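Side-chain contacts in protein ElaA (Escherichia coli, PDB 5Z6N), which probably transfers the acetyl group of acetyl coenzyme A to an amine, as an N-acetyltransferase of the GNAT superfamily: residues 29-34 with 82-87; 21-26 with 57-62; 91-96 with 125-130; 64-69 with 74-79; 3-8 with 14-19. One frame throughout, in Å; residues are numbered along the deposited sequence.

Contact 1: 29-34 with 82-87; sequences VVEQNC and VSEALR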
# COMPACT_ATOMS: atom_id res chain seq x y z
N VAL B 29 -7.25 1.08 -6.14
CA VAL B 29 -6.23 0.93 -7.17
C VAL B 29 -6.60 -0.14 -8.18
O VAL B 29 -6.69 0.12 -9.38
CB VAL B 29 -4.85 0.64 -6.54
CG1 VAL B 29 -3.83 0.33 -7.61
CG2 VAL B 29 -4.39 1.83 -5.70
N VAL B 30 -6.85 -1.36 -7.70
CA VAL B 30 -7.03 -2.53 -8.56
C VAL B 30 -8.40 -2.63 -9.23
O VAL B 30 -8.50 -2.72 -10.46
CB VAL B 30 -6.81 -3.82 -7.76
CG1 VAL B 30 -6.96 -5.03 -8.65
CG2 VAL B 30 -5.43 -3.81 -7.11
N GLU B 31 -9.45 -2.61 -8.42
CA GLU B 31 -10.79 -2.89 -8.92
C GLU B 31 -11.33 -1.63 -9.59
O GLU B 31 -12.08 -1.71 -10.58
CB GLU B 31 -11.71 -3.35 -7.79
CG GLU B 31 -13.14 -2.83 -7.84
CD GLU B 31 -13.91 -3.18 -6.58
OE1 GLU B 31 -15.15 -3.35 -6.66
OE2 GLU B 31 -13.28 -3.28 -5.51
N GLN B 32 -10.98 -0.46 -9.07
CA GLN B 32 -11.42 0.80 -9.65
C GLN B 32 -10.49 1.30 -10.75
O GLN B 32 -10.69 2.41 -11.25
CB GLN B 32 -11.59 1.86 -8.56
CG GLN B 32 -13.02 1.92 -8.03
CD GLN B 32 -13.17 2.71 -6.74
OE1 GLN B 32 -12.41 3.64 -6.47
NE2 GLN B 32 -14.16 2.34 -5.94
N ASN B 33 -9.49 0.50 -11.14
CA ASN B 33 -8.70 0.75 -12.35
C ASN B 33 -8.09 2.15 -12.34
O ASN B 33 -8.25 2.93 -13.28
CB ASN B 33 -9.56 0.52 -13.60
CG ASN B 33 -8.75 0.51 -14.88
OD1 ASN B 33 -7.72 -0.16 -14.97
ND2 ASN B 33 -9.21 1.26 -15.87
N CYS B 34 -7.39 2.48 -11.25
CA CYS B 34 -6.90 3.84 -11.03
C CYS B 34 -5.48 3.81 -10.46
O CYS B 34 -5.29 3.80 -9.24
CB CYS B 34 -7.84 4.61 -10.10
SG CYS B 34 -7.32 6.30 -9.74
N VAL B 82 -16.36 -0.84 1.79
CA VAL B 82 -16.88 -2.14 2.17
C VAL B 82 -16.33 -3.16 1.18
O VAL B 82 -16.29 -2.89 -0.02
CB VAL B 82 -18.42 -2.17 2.18
CG1 VAL B 82 -18.92 -3.59 2.41
CG2 VAL B 82 -18.97 -1.22 3.23
N SER B 83 -15.88 -4.30 1.69
CA SER B 83 -15.33 -5.33 0.81
C SER B 83 -16.44 -5.93 -0.05
O SER B 83 -17.55 -6.17 0.43
CB SER B 83 -14.62 -6.41 1.62
OG SER B 83 -15.54 -7.26 2.29
N GLU B 84 -16.13 -6.18 -1.32
CA GLU B 84 -17.17 -6.43 -2.32
C GLU B 84 -17.99 -7.67 -2.03
O GLU B 84 -19.14 -7.77 -2.48
CB GLU B 84 -16.57 -6.52 -3.72
CG GLU B 84 -15.24 -7.25 -3.81
CD GLU B 84 -14.07 -6.30 -3.93
OE1 GLU B 84 -13.62 -5.76 -2.90
OE2 GLU B 84 -13.62 -6.09 -5.08
N ALA B 85 -17.43 -8.63 -1.28
CA ALA B 85 -18.20 -9.80 -0.91
C ALA B 85 -19.34 -9.47 0.04
O ALA B 85 -20.28 -10.26 0.16
CB ALA B 85 -17.29 -10.86 -0.29
N LEU B 86 -19.30 -8.31 0.71
CA LEU B 86 -20.21 -8.01 1.80
C LEU B 86 -21.10 -6.80 1.53
O LEU B 86 -21.65 -6.23 2.48
CB LEU B 86 -19.43 -7.77 3.10
CG LEU B 86 -19.10 -8.96 3.99
CD1 LEU B 86 -17.91 -9.73 3.46
CD2 LEU B 86 -18.86 -8.49 5.41
N ARG B 87 -21.27 -6.39 0.27
CA ARG B 87 -21.98 -5.15 0.02
C ARG B 87 -23.46 -5.37 -0.29
O ARG B 87 -23.90 -6.48 -0.62
CB ARG B 87 -21.34 -4.35 -1.12
CG ARG B 87 -19.85 -4.24 -1.03
CD ARG B 87 -19.25 -3.70 -2.34
NE ARG B 87 -17.90 -3.24 -2.09
CZ ARG B 87 -17.01 -3.05 -3.05
NH1 ARG B 87 -17.34 -3.29 -4.31
NH2 ARG B 87 -15.78 -2.64 -2.77
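Glu31 extends its carboxylate from the end of helix 14-31 to the guanidinium of Arg87, which comes from the opposite direction. Arg87 NH1 donates to Glu31 OE1 (3.2 Å) in a nearly straight bond of 167°. The oxygen lies at the guanidinium edge, uses its syn lone pair and leaves the two flat groups only 18° apart. The guanidinium is held from behind as well: its NE and NH2 both reach Val82 O, at 2.6 and 2.8 Å, and this side-on grip fixes its rotation. Glu84, bent at chi2 (-103°), also comes from the side opposite Glu31, and Glu84 OE2 lies 2.9 Å from Glu31 OE2, two acceptors face to face. Glu84 OE1 stays 3.8 Å from Arg87 NH2, a long pairing of charges with the oxygen well out of the plane. Arg87 thus lies beside two carboxylates that meet each other, bonded to one and only loosely paired with the other, and probably offsets part of their repulsion; one carboxylate may also carry a lowered charge.

Contact 2: 21-26 with 57-62; sequences LQLRCA and DELVAY
Leu23 and Arg24, neighbours on helix 14-31, reach strand 59-67, Leu23 mainly at Leu59 and Arg24 at Tyr62; the segments 21-26 and 59-62 run at 79° to each other, their axes 9.4 Å apart at closest approach. Leu59 CD2 meets Leu23 CB (3.9 Å), and Leu23 CG rests 3.7 Å from the Leu59 carbonyl O. CD1 of Leu23 continues the apolar patch more distantly, toward Tyr62 CB. Arg24 and Tyr62 meet at a slant, with guanidinium and ring planes 34° apart. Arg24 CD lies 3.5 Å from Tyr62 CE2, and a bend at chi3 (65°) just beyond it turns the guanidinium toward the phenol oxygen, where Arg24 NH2 makes a weak, strongly bent hydrogen bond to Tyr62 OH (3.0 Å). The stronger polar partners of this arginine are Asp43 and Asp38, which form salt bridges with its NH2 and NE. Leu21 CD2, 3.6 Å above the guanidinium plane and over its centre, gives the charged group an apolar cover, so a buried cation is held by carboxylates and walled by side chains. In the strand, Val60 and Ala61 both face Gly53 in a classic beta bulge, while Leu59 and Tyr62 point to the helix. Such packing of the first long helix across the antiparallel half of the central sheet is a feature of the GNAT fold.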
# COMPACT_ATOMS: atom_id res chain seq x y z
N LEU B 21 -4.08 -1.05 3.98
CA LEU B 21 -3.54 -0.59 2.70
C LEU B 21 -3.77 -1.63 1.61
O LEU B 21 -4.03 -1.28 0.45
CB LEU B 21 -2.05 -0.28 2.84
CG LEU B 21 -1.65 0.77 3.88
CD1 LEU B 21 -0.15 0.78 4.06
CD2 LEU B 21 -2.16 2.13 3.47
N GLN B 22 -3.68 -2.92 1.97
CA GLN B 22 -3.93 -3.99 1.01
C GLN B 22 -5.38 -3.97 0.54
O GLN B 22 -5.66 -4.22 -0.64
CB GLN B 22 -3.58 -5.33 1.63
CG GLN B 22 -4.29 -6.53 1.04
CD GLN B 22 -3.99 -7.82 1.79
OE1 GLN B 22 -3.03 -8.52 1.47
NE2 GLN B 22 -4.79 -8.13 2.80
N LEU B 23 -6.30 -3.68 1.45
CA LEU B 23 -7.71 -3.56 1.08
C LEU B 23 -7.98 -2.25 0.35
O LEU B 23 -8.81 -2.23 -0.57
CB LEU B 23 -8.57 -3.69 2.35
CG LEU B 23 -10.09 -3.79 2.31
CD1 LEU B 23 -10.68 -2.40 2.38
CD2 LEU B 23 -10.59 -4.55 1.09
N ARG B 24 -7.28 -1.18 0.72
CA ARG B 24 -7.40 0.07 -0.03
C ARG B 24 -6.86 -0.09 -1.44
O ARG B 24 -7.47 0.37 -2.41
CB ARG B 24 -6.66 1.19 0.70
CG ARG B 24 -7.50 1.93 1.73
CD ARG B 24 -6.63 2.49 2.83
NE ARG B 24 -5.71 3.51 2.34
CZ ARG B 24 -4.99 4.31 3.12
NH1 ARG B 24 -4.18 5.21 2.59
NH2 ARG B 24 -5.10 4.22 4.44
N CYS B 25 -5.70 -0.74 -1.58
CA CYS B 25 -5.16 -1.03 -2.90
C CYS B 25 -6.13 -1.88 -3.71
O CYS B 25 -6.38 -1.60 -4.89
CB CYS B 25 -3.81 -1.75 -2.75
SG CYS B 25 -2.88 -1.94 -4.29
N ALA B 26 -6.71 -2.90 -3.08
CA ALA B 26 -7.59 -3.82 -3.79
C ALA B 26 -8.84 -3.12 -4.33
O ALA B 26 -9.43 -3.58 -5.31
CB ALA B 26 -7.99 -4.97 -2.86
N ASP B 57 -10.83 -12.15 11.15
CA ASP B 57 -9.45 -12.01 10.68
C ASP B 57 -9.53 -11.66 9.20
O ASP B 57 -8.67 -12.04 8.40
CB ASP B 57 -8.52 -13.20 10.92
CG ASP B 57 -8.35 -13.52 12.39
OD1 ASP B 57 -9.35 -13.50 13.13
OD2 ASP B 57 -7.20 -13.79 12.80
N GLU B 58 -10.57 -10.92 8.83
CA GLU B 58 -10.71 -10.39 7.48
C GLU B 58 -11.20 -8.96 7.58
O GLU B 58 -12.19 -8.68 8.27
CB GLU B 58 -11.68 -11.24 6.65
CG GLU B 58 -11.67 -10.90 5.17
CD GLU B 58 -11.60 -12.13 4.29
OE1 GLU B 58 -10.72 -12.17 3.41
OE2 GLU B 58 -12.44 -13.03 4.48
N LEU B 59 -10.51 -8.05 6.90
CA LEU B 59 -10.84 -6.63 6.94
C LEU B 59 -11.84 -6.34 5.83
O LEU B 59 -11.48 -6.31 4.65
CB LEU B 59 -9.59 -5.77 6.79
CG LEU B 59 -9.92 -4.28 6.74
CD1 LEU B 59 -10.39 -3.80 8.09
CD2 LEU B 59 -8.72 -3.50 6.29
N VAL B 60 -13.09 -6.11 6.22
CA VAL B 60 -14.21 -6.00 5.29
C VAL B 60 -14.87 -4.63 5.33
O VAL B 60 -15.93 -4.44 4.72
CB VAL B 60 -15.24 -7.11 5.54
CG1 VAL B 60 -14.59 -8.49 5.39
CG2 VAL B 60 -15.85 -6.96 6.93
N ALA B 61 -14.27 -3.66 6.02
CA ALA B 61 -14.80 -2.31 6.11
C ALA B 61 -13.72 -1.40 6.67
O ALA B 61 -12.97 -1.81 7.56
CB ALA B 61 -16.05 -2.25 6.99
N TYR B 62 -13.65 -0.18 6.15
CA TYR B 62 -12.57 0.72 6.53
C TYR B 62 -12.94 2.16 6.20
O TYR B 62 -13.62 2.42 5.21
CB TYR B 62 -11.26 0.35 5.83
CG TYR B 62 -10.15 1.37 6.02
CD1 TYR B 62 -9.29 1.28 7.09
CD2 TYR B 62 -9.98 2.43 5.13
CE1 TYR B 62 -8.29 2.20 7.29
CE2 TYR B 62 -8.98 3.35 5.32
CZ TYR B 62 -8.14 3.23 6.40
OH TYR B 62 -7.14 4.14 6.61

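Contact 3: 91-96 with 125-130; sequences VGQQLM and QSFGFI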
# COMPACT_ATOMS: atom_id res chain seq x y z
N VAL B 91 -23.81 -2.82 6.06
CA VAL B 91 -22.50 -2.62 6.70
C VAL B 91 -21.96 -1.23 6.40
O VAL B 91 -21.34 -0.59 7.26
CB VAL B 91 -21.52 -3.73 6.27
CG1 VAL B 91 -21.43 -3.80 4.77
CG2 VAL B 91 -20.15 -3.49 6.89
N GLY B 92 -22.18 -0.73 5.18
CA GLY B 92 -21.74 0.62 4.87
C GLY B 92 -22.39 1.66 5.76
O GLY B 92 -21.73 2.60 6.22
N GLN B 93 -23.69 1.51 6.01
CA GLN B 93 -24.38 2.37 6.96
C GLN B 93 -23.80 2.23 8.37
O GLN B 93 -23.79 3.20 9.13
CB GLN B 93 -25.88 2.06 6.95
CG GLN B 93 -26.67 2.60 8.13
CD GLN B 93 -26.80 1.60 9.26
OE1 GLN B 93 -27.15 0.44 9.03
NE2 GLN B 93 -26.50 2.03 10.48
N GLN B 94 -23.30 1.05 8.71
CA GLN B 94 -22.69 0.86 10.03
C GLN B 94 -21.32 1.53 10.11
O GLN B 94 -20.99 2.16 11.12
CB GLN B 94 -22.59 -0.63 10.35
CG GLN B 94 -23.89 -1.24 10.84
CD GLN B 94 -23.94 -2.74 10.63
OE1 GLN B 94 -24.97 -3.29 10.25
NE2 GLN B 94 -22.82 -3.40 10.86
N LEU B 95 -20.52 1.40 9.05
CA LEU B 95 -19.21 2.04 9.03
C LEU B 95 -19.33 3.55 9.16
O LEU B 95 -18.60 4.19 9.94
CB LEU B 95 -18.47 1.68 7.74
CG LEU B 95 -17.28 2.54 7.33
CD1 LEU B 95 -16.17 2.50 8.36
CD2 LEU B 95 -16.76 2.13 5.96
N MET B 96 -20.26 4.15 8.42
CA MET B 96 -20.40 5.60 8.40
C MET B 96 -20.80 6.14 9.77
O MET B 96 -20.17 7.06 10.30
CB MET B 96 -21.42 6.00 7.34
CG MET B 96 -20.94 5.80 5.92
SD MET B 96 -19.53 6.86 5.58
CE MET B 96 -20.26 8.47 5.89
N GLN B 125 -26.09 11.67 1.88
CA GLN B 125 -27.13 12.61 2.30
C GLN B 125 -28.05 12.01 3.35
O GLN B 125 -28.74 12.76 4.05
CB GLN B 125 -27.95 13.09 1.10
CG GLN B 125 -27.27 14.17 0.29
CD GLN B 125 -28.03 14.51 -0.99
OE1 GLN B 125 -27.73 15.50 -1.66
NE2 GLN B 125 -29.02 13.70 -1.32
N SER B 126 -28.09 10.68 3.48
CA SER B 126 -28.87 10.03 4.53
C SER B 126 -28.15 10.03 5.87
O SER B 126 -28.70 9.51 6.85
CB SER B 126 -29.21 8.60 4.12
OG SER B 126 -28.27 7.68 4.65
N PHE B 127 -26.94 10.58 5.93
CA PHE B 127 -26.19 10.72 7.18
C PHE B 127 -26.03 12.17 7.60
O PHE B 127 -25.35 12.44 8.59
CB PHE B 127 -24.82 10.06 7.05
CG PHE B 127 -24.87 8.56 6.96
CD1 PHE B 127 -24.88 7.79 8.10
CD2 PHE B 127 -24.91 7.94 5.72
CE1 PHE B 127 -24.94 6.41 8.02
CE2 PHE B 127 -24.96 6.56 5.63
CZ PHE B 127 -24.98 5.80 6.78
N GLY B 128 -26.63 13.11 6.87
CA GLY B 128 -26.55 14.51 7.21
C GLY B 128 -25.64 15.35 6.34
O GLY B 128 -25.48 16.54 6.61
N PHE B 129 -25.03 14.76 5.32
CA PHE B 129 -24.20 15.51 4.40
C PHE B 129 -25.05 16.22 3.36
O PHE B 129 -26.13 15.75 2.98
CB PHE B 129 -23.21 14.59 3.68
CG PHE B 129 -22.16 13.99 4.58
CD1 PHE B 129 -22.44 12.87 5.35
CD2 PHE B 129 -20.89 14.54 4.64
CE1 PHE B 129 -21.47 12.32 6.18
CE2 PHE B 129 -19.92 13.99 5.46
CZ PHE B 129 -20.21 12.88 6.23
N ILE B 130 -24.56 17.37 2.90
CA ILE B 130 -25.15 18.04 1.75
C ILE B 130 -24.02 18.45 0.81
O ILE B 130 -22.92 18.78 1.28
CB ILE B 130 -26.01 19.25 2.16
CG1 ILE B 130 -25.30 20.10 3.21
CG2 ILE B 130 -27.37 18.78 2.66
CD1 ILE B 130 -26.06 21.36 3.61
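Gln93 O, a helix carbonyl that accepts a hydrogen bond from Ser97 OG, also borders the ring of Phe127, whose CE1 lies 3.6 Å from it. The rest of the contact is apolar. Phe127 inserts its ring against one side of helix 91-106: the edge of the ring meets the backbone at Gln93, with CZ 3.5 Å from Gln93 CA, while Met96 approaches a face. Met96 CB stands 3.7 Å from the ring centroid and 18° off its normal, a CH-pi contact displaced toward the rim. Beyond CB the methionine folds back on itself, bent at chi2 and chi3 (-64° and -59°), which carries its CE to within 4.0 Å of Phe129 CE1. One methionine therefore touches two aromatic rings with opposite ends of its side chain. Phe123 adds an edge-to-face partner to Phe127, and Leu114 of strand 112-117 touches both Met96 and Phe129, continuing this hydrophobic layer into the sheet. Here the helix that follows the central strand 75-82 packs against the turn leading from helix 121-124 into strand 129-131, an arrangement belonging to the C-terminal half of the GNAT fold.

Contact 4: 64-69 with 74-79; sequences RILKSD and PVVIGR
Strands 64-67 and 75-79 run antiparallel, 4.7 Å apart at closest approach, with Arg64-Gly78 and Leu66-Val76 as hydrogen-bonded pairs and Ile65-Ile77 as the non-hydrogen-bonded pair between them. Arg64 N to Gly78 O (3.0 Å) and Val76 N to Leu66 O (3.0 Å) are nearly straight. Side chains on one face turn to helix 91-106: Ile65 puts CG2, the branch anti to its backbone N, against CG1 of Val75, the diagonal neighbour, and Ile77 packs on Leu100 of that helix. On the other face Leu66 and Val76 meet CB to CB at 3.9 Å. This is the central hairpin of the GNAT sheet, whose second strand becomes irregular at Arg79, with left-handed backbone angles (phi 65°, psi 31°). The distortion is reminiscent of the bulge that commonly opens this strand in GNAT enzymes. Arg79, bent at chi2 and chi3, runs alongside the extended Arg64 in the same direction. Arg64 CZ lies 3.6 Å above the Arg79 guanidinium plane, toward its rim, with the two planes 49° apart. Acidic loop residues probably make this gathering of cations tolerable: Arg64 forms salt bridges with Asp40 and Asp43, and Arg79 with Asp38. At the opposite end of the hairpin, Lys67 NZ donates to a water (2.9 Å) that also lies close to Pro74 O.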
# COMPACT_ATOMS: atom_id res chain seq x y z
N ARG B 64 -10.86 6.27 7.07
CA ARG B 64 -9.87 7.04 7.80
C ARG B 64 -10.35 8.47 7.99
O ARG B 64 -11.17 8.98 7.21
CB ARG B 64 -8.50 7.03 7.10
CG ARG B 64 -8.21 8.26 6.27
CD ARG B 64 -6.81 8.19 5.64
NE ARG B 64 -6.73 9.05 4.47
CZ ARG B 64 -5.65 9.14 3.70
NH1 ARG B 64 -4.56 8.43 3.99
NH2 ARG B 64 -5.64 9.95 2.65
N ILE B 65 -9.83 9.10 9.03
CA ILE B 65 -10.28 10.41 9.49
C ILE B 65 -9.07 11.32 9.59
O ILE B 65 -8.14 11.04 10.35
CB ILE B 65 -11.00 10.31 10.84
CG1 ILE B 65 -12.15 9.30 10.77
CG2 ILE B 65 -11.47 11.66 11.28
CD1 ILE B 65 -12.76 9.01 12.12
N LEU B 66 -9.08 12.42 8.84
CA LEU B 66 -8.00 13.40 8.88
C LEU B 66 -8.40 14.57 9.76
O LEU B 66 -9.48 15.15 9.60
CB LEU B 66 -7.65 13.88 7.47
CG LEU B 66 -7.40 12.77 6.44
CD1 LEU B 66 -7.05 13.35 5.09
CD2 LEU B 66 -6.32 11.81 6.89
N LYS B 67 -7.53 14.91 10.71
CA LYS B 67 -7.69 16.09 11.57
C LYS B 67 -6.50 16.99 11.25
O LYS B 67 -5.42 16.86 11.83
CB LYS B 67 -7.75 15.71 13.05
CG LYS B 67 -7.79 16.91 13.97
CD LYS B 67 -9.01 17.78 13.69
CE LYS B 67 -8.83 19.19 14.23
NZ LYS B 67 -8.53 20.17 13.15
N SER B 68 -6.71 17.92 10.36
CA SER B 68 -5.64 18.73 9.89
C SER B 68 -6.11 20.03 9.26
O SER B 68 -7.27 20.32 9.27
CB SER B 68 -4.79 17.95 8.88
OG SER B 68 -5.54 17.64 7.72
N ASP B 69 -5.22 20.80 8.67
CA ASP B 69 -3.80 20.60 8.78
C ASP B 69 -3.59 21.25 10.08
O ASP B 69 -3.16 22.37 10.13
CB ASP B 69 -3.04 21.33 7.64
CG ASP B 69 -3.23 20.68 6.25
OD1 ASP B 69 -3.70 19.54 6.16
OD2 ASP B 69 -2.88 21.31 5.25
N PRO B 74 -12.44 21.64 8.57
CA PRO B 74 -13.08 20.51 9.27
C PRO B 74 -12.42 19.14 9.35
O PRO B 74 -11.31 18.91 8.87
CB PRO B 74 -14.38 20.43 8.47
CG PRO B 74 -13.92 20.64 7.08
CD PRO B 74 -12.89 21.73 7.18
N VAL B 75 -13.15 18.23 10.00
CA VAL B 75 -12.79 16.82 9.99
C VAL B 75 -13.06 16.24 8.61
O VAL B 75 -14.12 16.46 8.02
CB VAL B 75 -13.60 16.07 11.07
CG1 VAL B 75 -13.02 14.71 11.30
CG2 VAL B 75 -13.66 16.87 12.36
N VAL B 76 -12.09 15.49 8.08
CA VAL B 76 -12.21 14.88 6.76
C VAL B 76 -12.41 13.39 6.93
O VAL B 76 -11.66 12.74 7.67
CB VAL B 76 -10.98 15.17 5.88
CG1 VAL B 76 -10.92 14.20 4.70
CG2 VAL B 76 -11.01 16.62 5.39
N ILE B 77 -13.42 12.84 6.25
CA ILE B 77 -13.62 11.40 6.13
C ILE B 77 -13.26 11.00 4.71
O ILE B 77 -13.59 11.70 3.75
CB ILE B 77 -15.07 11.00 6.47
CG1 ILE B 77 -15.40 11.32 7.92
CG2 ILE B 77 -15.30 9.52 6.20
CD1 ILE B 77 -16.81 10.93 8.31
N GLY B 78 -12.58 9.87 4.57
CA GLY B 78 -12.20 9.39 3.26
C GLY B 78 -11.80 7.93 3.32
O GLY B 78 -11.72 7.32 4.39
N ARG B 79 -11.54 7.37 2.13
CA ARG B 79 -11.14 5.97 1.95
C ARG B 79 -12.25 5.00 2.37
O ARG B 79 -11.97 3.88 2.81
CB ARG B 79 -9.84 5.66 2.69
CG ARG B 79 -8.64 6.48 2.26
CD ARG B 79 -8.48 6.45 0.75
NE ARG B 79 -7.08 6.51 0.35
CZ ARG B 79 -6.42 7.64 0.13
NH1 ARG B 79 -5.15 7.61 -0.24
NH2 ARG B 79 -7.02 8.81 0.31
O HOH W 1 -9.63 19.08 10.68

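Contact 5: 3-8 with 14-19; sequences EWQDLH and VSQLYA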
# COMPACT_ATOMS: atom_id res chain seq x y z
N GLU B 3 -16.62 -7.01 14.29
CA GLU B 3 -15.99 -6.22 15.35
C GLU B 3 -15.38 -4.98 14.73
O GLU B 3 -14.76 -5.04 13.66
CB GLU B 3 -14.94 -7.03 16.10
CG GLU B 3 -13.61 -7.22 15.38
CD GLU B 3 -12.52 -7.77 16.29
OE1 GLU B 3 -11.82 -8.71 15.88
OE2 GLU B 3 -12.36 -7.24 17.42
N TRP B 4 -15.57 -3.84 15.38
CA TRP B 4 -15.03 -2.57 14.91
C TRP B 4 -13.91 -2.11 15.83
O TRP B 4 -13.95 -2.32 17.04
CB TRP B 4 -16.13 -1.50 14.83
CG TRP B 4 -17.20 -1.83 13.83
CD1 TRP B 4 -18.33 -2.56 14.07
CD2 TRP B 4 -17.25 -1.44 12.45
NE1 TRP B 4 -19.08 -2.65 12.92
CE2 TRP B 4 -18.43 -1.97 11.91
CE3 TRP B 4 -16.40 -0.70 11.62
CZ2 TRP B 4 -18.80 -1.78 10.58
CZ3 TRP B 4 -16.76 -0.52 10.29
CH2 TRP B 4 -17.95 -1.06 9.79
N GLN B 5 -12.90 -1.49 15.22
CA GLN B 5 -11.78 -0.92 15.96
C GLN B 5 -11.60 0.53 15.52
O GLN B 5 -11.53 0.81 14.32
CB GLN B 5 -10.50 -1.72 15.73
CG GLN B 5 -10.64 -3.22 15.95
CD GLN B 5 -9.31 -3.93 15.93
OE1 GLN B 5 -8.51 -3.74 15.02
NE2 GLN B 5 -9.06 -4.77 16.93
N ASP B 6 -11.55 1.43 16.49
CA ASP B 6 -11.37 2.86 16.26
C ASP B 6 -9.95 3.19 16.70
O ASP B 6 -9.69 3.53 17.85
CB ASP B 6 -12.45 3.68 17.02
CG ASP B 6 -12.16 5.18 17.04
OD1 ASP B 6 -11.36 5.65 16.20
OD2 ASP B 6 -12.78 5.89 17.86
N LEU B 7 -9.02 3.08 15.76
CA LEU B 7 -7.60 3.12 16.07
C LEU B 7 -7.02 4.49 15.75
O LEU B 7 -7.10 4.94 14.61
CB LEU B 7 -6.85 2.04 15.28
CG LEU B 7 -7.29 0.59 15.47
CD1 LEU B 7 -6.18 -0.34 15.04
CD2 LEU B 7 -7.70 0.29 16.90
N HIS B 8 -6.46 5.15 16.76
CA HIS B 8 -5.48 6.18 16.48
C HIS B 8 -4.30 5.53 15.78
O HIS B 8 -3.99 4.35 16.00
CB HIS B 8 -5.03 6.89 17.76
CG HIS B 8 -4.11 8.05 17.51
ND1 HIS B 8 -4.55 9.35 17.43
CD2 HIS B 8 -2.77 8.10 17.31
CE1 HIS B 8 -3.53 10.15 17.20
NE2 HIS B 8 -2.44 9.42 17.12
N VAL B 14 1.73 -3.77 12.95
CA VAL B 14 2.22 -3.97 11.59
C VAL B 14 1.19 -4.70 10.74
O VAL B 14 0.97 -4.35 9.57
CB VAL B 14 3.57 -4.71 11.63
CG1 VAL B 14 3.79 -5.50 10.38
CG2 VAL B 14 4.70 -3.71 11.79
N SER B 15 0.52 -5.71 11.30
CA SER B 15 -0.47 -6.46 10.54
C SER B 15 -1.76 -5.68 10.35
O SER B 15 -2.49 -5.92 9.37
CB SER B 15 -0.76 -7.81 11.21
OG SER B 15 -1.42 -7.62 12.45
N GLN B 16 -2.08 -4.77 11.26
CA GLN B 16 -3.25 -3.92 11.08
C GLN B 16 -3.03 -2.91 9.95
O GLN B 16 -3.94 -2.65 9.16
CB GLN B 16 -3.60 -3.21 12.38
CG GLN B 16 -4.31 -4.10 13.39
CD GLN B 16 -4.66 -3.36 14.67
OE1 GLN B 16 -3.87 -2.56 15.16
NE2 GLN B 16 -5.85 -3.61 15.20
N LEU B 17 -1.82 -2.34 9.87
CA LEU B 17 -1.51 -1.44 8.77
C LEU B 17 -1.50 -2.17 7.44
O LEU B 17 -2.04 -1.68 6.44
CB LEU B 17 -0.15 -0.77 9.01
CG LEU B 17 0.31 0.08 7.83
CD1 LEU B 17 -0.70 1.19 7.56
CD2 LEU B 17 1.70 0.64 8.05
N TYR B 18 -0.89 -3.36 7.41
CA TYR B 18 -0.83 -4.13 6.17
C TYR B 18 -2.23 -4.43 5.64
O TYR B 18 -2.46 -4.39 4.43
CB TYR B 18 -0.07 -5.43 6.39
CG TYR B 18 0.36 -6.07 5.09
CD1 TYR B 18 1.46 -5.61 4.40
CD2 TYR B 18 -0.37 -7.13 4.54
CE1 TYR B 18 1.86 -6.18 3.21
CE2 TYR B 18 0.02 -7.71 3.35
CZ TYR B 18 1.14 -7.24 2.69
OH TYR B 18 1.54 -7.80 1.50
N ALA B 19 -3.16 -4.74 6.54
CA ALA B 19 -4.49 -5.18 6.11
C ALA B 19 -5.29 -4.05 5.46
O ALA B 19 -6.07 -4.31 4.54
CB ALA B 19 -5.25 -5.76 7.31
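Gln16 reaches from the first turns of helix 14-31 to two side chains of strand 3-8, Leu7 and Gln5. The tightly packed part is the meeting with buried Leu7, which crosses the glutamine at about a right angle and also has Leu12 packed on it. A single methyl, Leu7 CD1, does the touching, 3.2 Å from Gln16 OE1 and 3.3 Å from Gln16 NE2, so it sits against the whole amide and not against one of its atoms. The extended chain of Gln16 (chi2 -179°) carries the amide this far, and Ser13 N, which donates a hydrogen bond to Gln16 OE1, helps to fix its rotation. The Gln5 side is looser and partly exposed, like Gln16 itself, and there only the amide end of Gln5 meets the helix. A single pair of amide atoms comes close, Gln16 NE2 and Gln5 OE1 at 2.7 Å; the two amide planes stand 84° apart. The backbones remain well separated, the nearest CA atoms being those of Leu7 and Gln16 at 9.7 Å. Farther round the same helix, Tyr18 OH is hydrogen-bonded to Asp43 and Gly41 of the second subunit, so the helix is held between its own sheet and the partner chain. An edge strand leading through a short loop into a helix that lies over the sheet is the opening beta-alpha unit of the GNAT fold.

Along the chain, contact 5 closes first, contacts 2 and 1 interleave, contact 4 is nested within the loop closed by contact 1, and contact 3 comes last. Contacts 5, 2 and 1 share helix 14-31, with successive centres about 10 and 9 Å apart, and all reach the second subunit. Contacts 2 and 4 share strand 59-67, and the arginines of both draw on the same acidic loop. Contact 3, about 21 Å from contact 5, centre to centre, adds helix 91-106. Contacts 2, 3 and 5 set the two long helices against one mixed sheet, contact 4 lies within it, and contact 1 ties the helix end to a loop, in a GNAT domain that dimerises here partly through its first helix.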